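Local coordinates for factor H binding protein (Treponema denticola, PDB 3QZ0) that probably binds the host complement regulator factor H at the bacterial cell surface, at residues A32-L37 with G77-A82; V66-G71 with R86-K91. One frame throughout, in Å; residues are numbered along the deposited sequence.

Interaction 1: residues A32-L37 with G77-A82; sequences ALENEL and GTKAAA
Glu34 meets the backbone of Ala80 at the start of helix 80-86. From CB its chain runs out nearly straight. CG is anti to the backbone N (chi1 177°), which carries the side chain off helix 20-37 toward the other segment. Glu34 CG passes 3.9 Å from Thr78 O. CD lies beside the CB of Ala80. Of the two carboxylate oxygens, OE2 does the work: Glu34 OE2 accepts from Ala80 N at 2.8 Å, with the donor well above the carboxylate plane. Glu34 OE1 comes no nearer than the CB of Ala80, 4.1 Å away. Lys79 holds the N-cap position, so this N-H belongs to the first residue of the helix. The N-terminal end of a helix tends to be partly positive, so it probably favours the carboxylate here. The CB of Ala80 also packs against Glu34 OE2.

Lys79 adds a second grip on the same oxygen. Its chain bends at chi2 and chi3 and folds back, bringing Lys79 NZ to 3.6 Å from Glu34 OE2 in a salt bridge. The methylene CE of Lys79 comes slightly closer.

Further along the two segments, the backbones bond directly. Gly77 N donates to Leu37 O over 2.8 Å, near the end of helix 20-37. One water bridges the gap between, donating to both Glu34 O and Thr78 O. Leu37 CD1 lies 4.3 Å from Thr78 CB, and the Leu37 side chain also packs on Ile42, Ile74 and Leu83. The hydroxyl of Thr78 is bonded to Ala75 O within its own loop.

Interaction 2: residues V66-G71 with R86-K91; sequences VDKKPG and RFIPKK
Arg86 and Asp67 form a two-pronged salt bridge beside a short antiparallel ribbon. Arg86 extends from CG to NE and presents its guanidinium side-on. Arg86 NE donates to Asp67 OD1 at 2.8 Å. Arg86 NH2 donates to the syn lone pair of Asp67 OD2 at 2.9 Å, in a nearly straight bond (171°). The two flat groups are close to coplanar, 27° apart. Asp67 OD1 also accepts from Lys69 N, closing an Asx turn. The two donors reach that oxygen from opposite faces of the carboxylate. Phe87 CZ and Lys69 CB lie over opposite faces of the guanidinium, both toward the rim; Arg86 CG in turn sits over the centre of the Phe87 ring. Thr72 O and Ser73 O take further N-H groups of Arg86, so the buried charge is gripped on several sides.

Val66 and Ile88 form a hydrogen-bonded pair, with Val66 N to Ile88 O at 2.8 Å and Ile88 N to Val66 O at 2.9 Å. Val66 CG2 rests against the CD and CE methylenes of Lys90.

Just past the paired strands, Lys68 N donates to Arg86 O at 2.8 Å, carrying the hydrogen bonding on into the turn. Its side chain bends at chi2 (-52°). Lys68 crosses Ile88 at about a right angle, with Lys68 CG 3.7 Å from Ile88 CG1. Lys68 NZ ends 4.0 Å from Lys90 NZ, two like charges brought tip to tip.

Asp67 and Phe87 form the non-hydrogen-bonded pair, and their side chains lie on the sheet face turned to the helices. Asp67 touches Val47 and Leu51 of helix 44-59. Phe87 packs on the same Leu51 and on Leu33 of helix 20-37.

Overall arrangement
From the N terminus, the chain first forms helix 20-37, whose last turns give one side of interaction 1. Helix 44-59 and strand 63-67 follow, and segment 66-71 opens interaction 2. The chain then runs through a loop to 77-82, where interaction 1 closes a connection of 39 residues. Helix 80-86 leads straight into strand 87-91, which closes interaction 2 across 14 residues. The segments alternate, so the two contacts cross rather than nest. Interaction 1 ties the start of helix 80-86 to helix 20-37. Interaction 2 joins the two strands, and the end of helix 80-86 to the turn that follows strand 63-67. They meet where Leu33 CD2 packs against Phe87 CE2 at 4.0 Å.

Interaction 1: residues A32-L37 with G77-A82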
loop_
_atom_site.group_PDB
_atom_site.type_symbol
_atom_site.label_atom_id
_atom_site.label_comp_id
_atom_site.label_asym_id
_atom_site.label_seq_id
_atom_site.Cartn_x
_atom_site.Cartn_y
_atom_site.Cartn_z
ATOM N N ALA A 32 2.261 2.665 -7.927
ATOM C CA ALA A 32 1.547 3.938 -7.988
ATOM C C ALA A 32 1.927 4.838 -6.813
ATOM O O ALA A 32 2.143 6.031 -6.996
ATOM C CB ALA A 32 0.042 3.712 -8.004
ATOM N N LEU A 33 1.995 4.265 -5.611
ATOM C CA LEU A 33 2.365 5.037 -4.423
ATOM C C LEU A 33 3.785 5.589 -4.560
ATOM O O LEU A 33 4.034 6.779 -4.323
ATOM C CB LEU A 33 2.244 4.162 -3.171
ATOM C CG LEU A 33 2.553 4.811 -1.825
ATOM C CD1 LEU A 33 1.841 6.155 -1.719
ATOM C CD2 LEU A 33 2.070 3.877 -0.742
ATOM N N GLU A 34 4.715 4.735 -4.976
ATOM C CA GLU A 34 6.087 5.201 -5.178
ATOM C C GLU A 34 6.091 6.379 -6.146
ATOM O O GLU A 34 6.763 7.386 -5.919
ATOM C CB GLU A 34 6.973 4.076 -5.711
ATOM C CG GLU A 34 8.408 4.507 -6.014
ATOM C CD GLU A 34 9.208 3.395 -6.672
ATOM O OE1 GLU A 34 8.796 2.921 -7.748
ATOM O OE2 GLU A 34 10.229 2.975 -6.099
ATOM N N ASN A 35 5.323 6.259 -7.218
ATOM C CA ASN A 35 5.253 7.325 -8.210
ATOM C C ASN A 35 4.683 8.617 -7.635
ATOM O O ASN A 35 5.233 9.691 -7.860
ATOM C CB ASN A 35 4.443 6.888 -9.428
ATOM C CG ASN A 35 4.515 7.896 -10.560
ATOM O OD1 ASN A 35 5.578 8.123 -11.134
ATOM N ND2 ASN A 35 3.384 8.494 -10.891
ATOM N N GLU A 36 3.583 8.523 -6.892
ATOM C CA GLU A 36 3.059 9.712 -6.203
ATOM C C GLU A 36 4.125 10.404 -5.366
ATOM O O GLU A 36 4.216 11.636 -5.364
ATOM C CB GLU A 36 1.869 9.366 -5.300
ATOM C CG GLU A 36 0.616 8.982 -6.058
ATOM C CD GLU A 36 0.186 10.042 -7.054
ATOM O OE1 GLU A 36 -0.152 11.176 -6.640
ATOM O OE2 GLU A 36 0.191 9.740 -8.263
ATOM N N LEU A 37 4.911 9.606 -4.647
ATOM C CA LEU A 37 5.882 10.115 -3.686
ATOM C C LEU A 37 7.116 10.724 -4.346
ATOM O O LEU A 37 7.934 11.331 -3.676
ATOM C CB LEU A 37 6.291 9.016 -2.703
ATOM C CG LEU A 37 5.162 8.629 -1.731
ATOM C CD1 LEU A 37 5.335 7.216 -1.182
ATOM C CD2 LEU A 37 5.067 9.655 -0.596
ATOM N N GLY A 77 10.050 10.655 -1.943
ATOM C CA GLY A 77 11.217 9.888 -2.349
ATOM C C GLY A 77 11.294 8.477 -1.803
ATOM O O GLY A 77 12.216 7.735 -2.132
ATOM N N THR A 78 10.338 8.094 -0.965
ATOM C CA THR A 78 10.300 6.736 -0.445
ATOM C C THR A 78 10.092 5.742 -1.595
ATOM O O THR A 78 9.191 5.904 -2.424
ATOM C CB THR A 78 9.196 6.557 0.618
ATOM O OG1 THR A 78 9.388 7.504 1.679
ATOM C CG2 THR A 78 9.236 5.151 1.192
ATOM N N LYS A 79 10.936 4.714 -1.642
ATOM C CA LYS A 79 10.952 3.797 -2.780
ATOM C C LYS A 79 10.145 2.535 -2.516
ATOM O O LYS A 79 9.814 2.219 -1.374
ATOM C CB LYS A 79 12.394 3.404 -3.122
ATOM C CG LYS A 79 13.319 4.586 -3.347
ATOM C CD LYS A 79 12.894 5.382 -4.571
ATOM C CE LYS A 79 13.187 4.619 -5.854
ATOM N NZ LYS A 79 12.739 5.359 -7.071
ATOM N N ALA A 80 9.865 1.800 -3.583
ATOM C CA ALA A 80 9.022 0.612 -3.500
ATOM C C ALA A 80 9.484 -0.381 -2.440
ATOM O O ALA A 80 8.667 -0.954 -1.742
ATOM C CB ALA A 80 8.914 -0.063 -4.868
ATOM N N ALA A 81 10.794 -0.596 -2.327
ATOM C CA ALA A 81 11.304 -1.568 -1.359
ATOM C C ALA A 81 10.909 -1.208 0.074
ATOM O O ALA A 81 10.496 -2.065 0.854
ATOM C CB ALA A 81 12.813 -1.697 -1.480
ATOM N N ALA A 82 11.046 0.065 0.420
ATOM C CA ALA A 82 10.675 0.529 1.745
ATOM C C ALA A 82 9.167 0.443 1.924
ATOM O O ALA A 82 8.680 0.105 3.000
ATOM C CB ALA A 82 11.152 1.953 1.958
HETATM O O HOH W 1 9.165 7.908 -4.436
#

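Interaction 2: residues V66-G71 with R86-K91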
loop_
_atom_site.group_PDB
_atom_site.type_symbol
_atom_site.label_atom_id
_atom_site.label_comp_id
_atom_site.label_asym_id
_atom_site.label_seq_id
_atom_site.Cartn_x
_atom_site.Cartn_y
_atom_site.Cartn_z
ATOM N N VAL A 66 -1.905 -4.006 5.291
ATOM C CA VAL A 66 -1.815 -3.567 6.672
ATOM C C VAL A 66 -0.663 -2.580 6.834
ATOM O O VAL A 66 0.445 -2.860 6.416
ATOM C CB VAL A 66 -1.598 -4.767 7.618
ATOM C CG1 VAL A 66 -1.440 -4.293 9.049
ATOM C CG2 VAL A 66 -2.765 -5.753 7.498
ATOM N N ASP A 67 -0.933 -1.423 7.430
ATOM C CA ASP A 67 0.121 -0.435 7.655
ATOM C C ASP A 67 0.839 -0.788 8.956
ATOM O O ASP A 67 0.238 -0.773 10.028
ATOM C CB ASP A 67 -0.488 0.973 7.760
ATOM C CG ASP A 67 0.569 2.066 7.811
ATOM O OD1 ASP A 67 1.770 1.736 7.942
ATOM O OD2 ASP A 67 0.189 3.253 7.700
ATOM N N LYS A 68 2.122 -1.117 8.862
ATOM C CA LYS A 68 2.886 -1.481 10.043
ATOM C C LYS A 68 3.382 -0.270 10.814
ATOM O O LYS A 68 3.922 -0.420 11.911
ATOM C CB LYS A 68 4.057 -2.390 9.673
ATOM C CG LYS A 68 3.620 -3.782 9.232
ATOM C CD LYS A 68 2.681 -4.415 10.254
ATOM C CE LYS A 68 2.364 -5.865 9.907
ATOM N NZ LYS A 68 1.315 -6.440 10.799
ATOM N N LYS A 69 3.205 0.923 10.246
ATOM C CA LYS A 69 3.514 2.174 10.957
ATOM C C LYS A 69 2.277 3.061 10.959
ATOM O O LYS A 69 2.288 4.173 10.410
ATOM C CB LYS A 69 4.686 2.894 10.291
ATOM C CG LYS A 69 5.949 2.042 10.213
ATOM C CD LYS A 69 7.110 2.810 9.586
ATOM C CE LYS A 69 8.390 1.978 9.596
ATOM N NZ LYS A 69 9.566 2.739 9.079
ATOM N N PRO A 70 1.186 2.559 11.550
ATOM C CA PRO A 70 -0.100 3.245 11.420
ATOM C C PRO A 70 -0.088 4.656 11.998
ATOM O O PRO A 70 0.541 4.902 13.034
ATOM C CB PRO A 70 -1.061 2.348 12.215
ATOM C CG PRO A 70 -0.193 1.564 13.139
ATOM C CD PRO A 70 1.095 1.355 12.396
ATOM N N GLY A 71 -0.772 5.572 11.319
ATOM C CA GLY A 71 -0.928 6.928 11.809
ATOM C C GLY A 71 0.223 7.848 11.463
ATOM O O GLY A 71 0.267 8.983 11.935
ATOM N N ARG A 86 6.595 -1.625 4.838
ATOM C CA ARG A 86 5.637 -0.944 5.709
ATOM C C ARG A 86 4.197 -1.373 5.456
ATOM O O ARG A 86 3.419 -1.565 6.392
ATOM C CB ARG A 86 5.754 0.571 5.550
ATOM C CG ARG A 86 4.626 1.319 6.230
ATOM C CD ARG A 86 4.826 2.815 6.210
ATOM N NE ARG A 86 3.620 3.466 6.709
ATOM C CZ ARG A 86 3.463 4.776 6.836
ATOM N NH1 ARG A 86 4.448 5.605 6.510
ATOM N NH2 ARG A 86 2.308 5.245 7.286
ATOM N N PHE A 87 3.840 -1.496 4.183
ATOM C CA PHE A 87 2.473 -1.814 3.803
ATOM C C PHE A 87 2.431 -3.270 3.369
ATOM O O PHE A 87 2.780 -3.596 2.234
ATOM C CB PHE A 87 2.011 -0.887 2.687
ATOM C CG PHE A 87 1.954 0.562 3.101
ATOM C CD1 PHE A 87 0.940 1.015 3.935
ATOM C CD2 PHE A 87 2.925 1.460 2.682
ATOM C CE1 PHE A 87 0.885 2.346 4.326
ATOM C CE2 PHE A 87 2.881 2.784 3.061
ATOM C CZ PHE A 87 1.853 3.233 3.891
ATOM N N ILE A 88 2.012 -4.131 4.291
ATOM C CA ILE A 88 2.149 -5.574 4.132
ATOM C C ILE A 88 0.828 -6.203 3.727
ATOM O O ILE A 88 -0.199 -5.954 4.359
ATOM C CB ILE A 88 2.589 -6.229 5.453
ATOM C CG1 ILE A 88 3.833 -5.533 6.004
ATOM C CG2 ILE A 88 2.870 -7.714 5.245
ATOM C CD1 ILE A 88 5.045 -5.745 5.153
ATOM N N PRO A 89 0.846 -7.031 2.675
ATOM C CA PRO A 89 -0.400 -7.658 2.224
ATOM C C PRO A 89 -0.664 -8.973 2.934
ATOM O O PRO A 89 0.264 -9.756 3.137
ATOM C CB PRO A 89 -0.140 -7.895 0.734
ATOM C CG PRO A 89 1.344 -8.149 0.663
ATOM C CD PRO A 89 1.977 -7.316 1.772
ATOM N N LYS A 90 -1.920 -9.209 3.301
ATOM C CA LYS A 90 -2.311 -10.432 3.983
ATOM C C LYS A 90 -3.616 -10.949 3.385
ATOM O O LYS A 90 -4.543 -10.177 3.165
ATOM C CB LYS A 90 -2.515 -10.164 5.479
ATOM C CG LYS A 90 -1.333 -9.497 6.185
ATOM C CD LYS A 90 -1.551 -9.438 7.693
ATOM C CE LYS A 90 -0.385 -8.761 8.406
ATOM N NZ LYS A 90 0.903 -9.483 8.188
ATOM N N LYS A 91 -3.701 -12.251 3.122
ATOM C CA LYS A 91 -4.980 -12.822 2.706
ATOM C C LYS A 91 -5.962 -12.687 3.864
ATOM O O LYS A 91 -5.574 -12.787 5.024
ATOM C CB LYS A 91 -4.833 -14.299 2.325
ATOM C CG LYS A 91 -3.750 -14.584 1.301
ATOM C CD LYS A 91 -3.579 -16.091 1.099
ATOM C CE LYS A 91 -4.867 -16.731 0.597
ATOM N NZ LYS A 91 -4.736 -18.209 0.459
#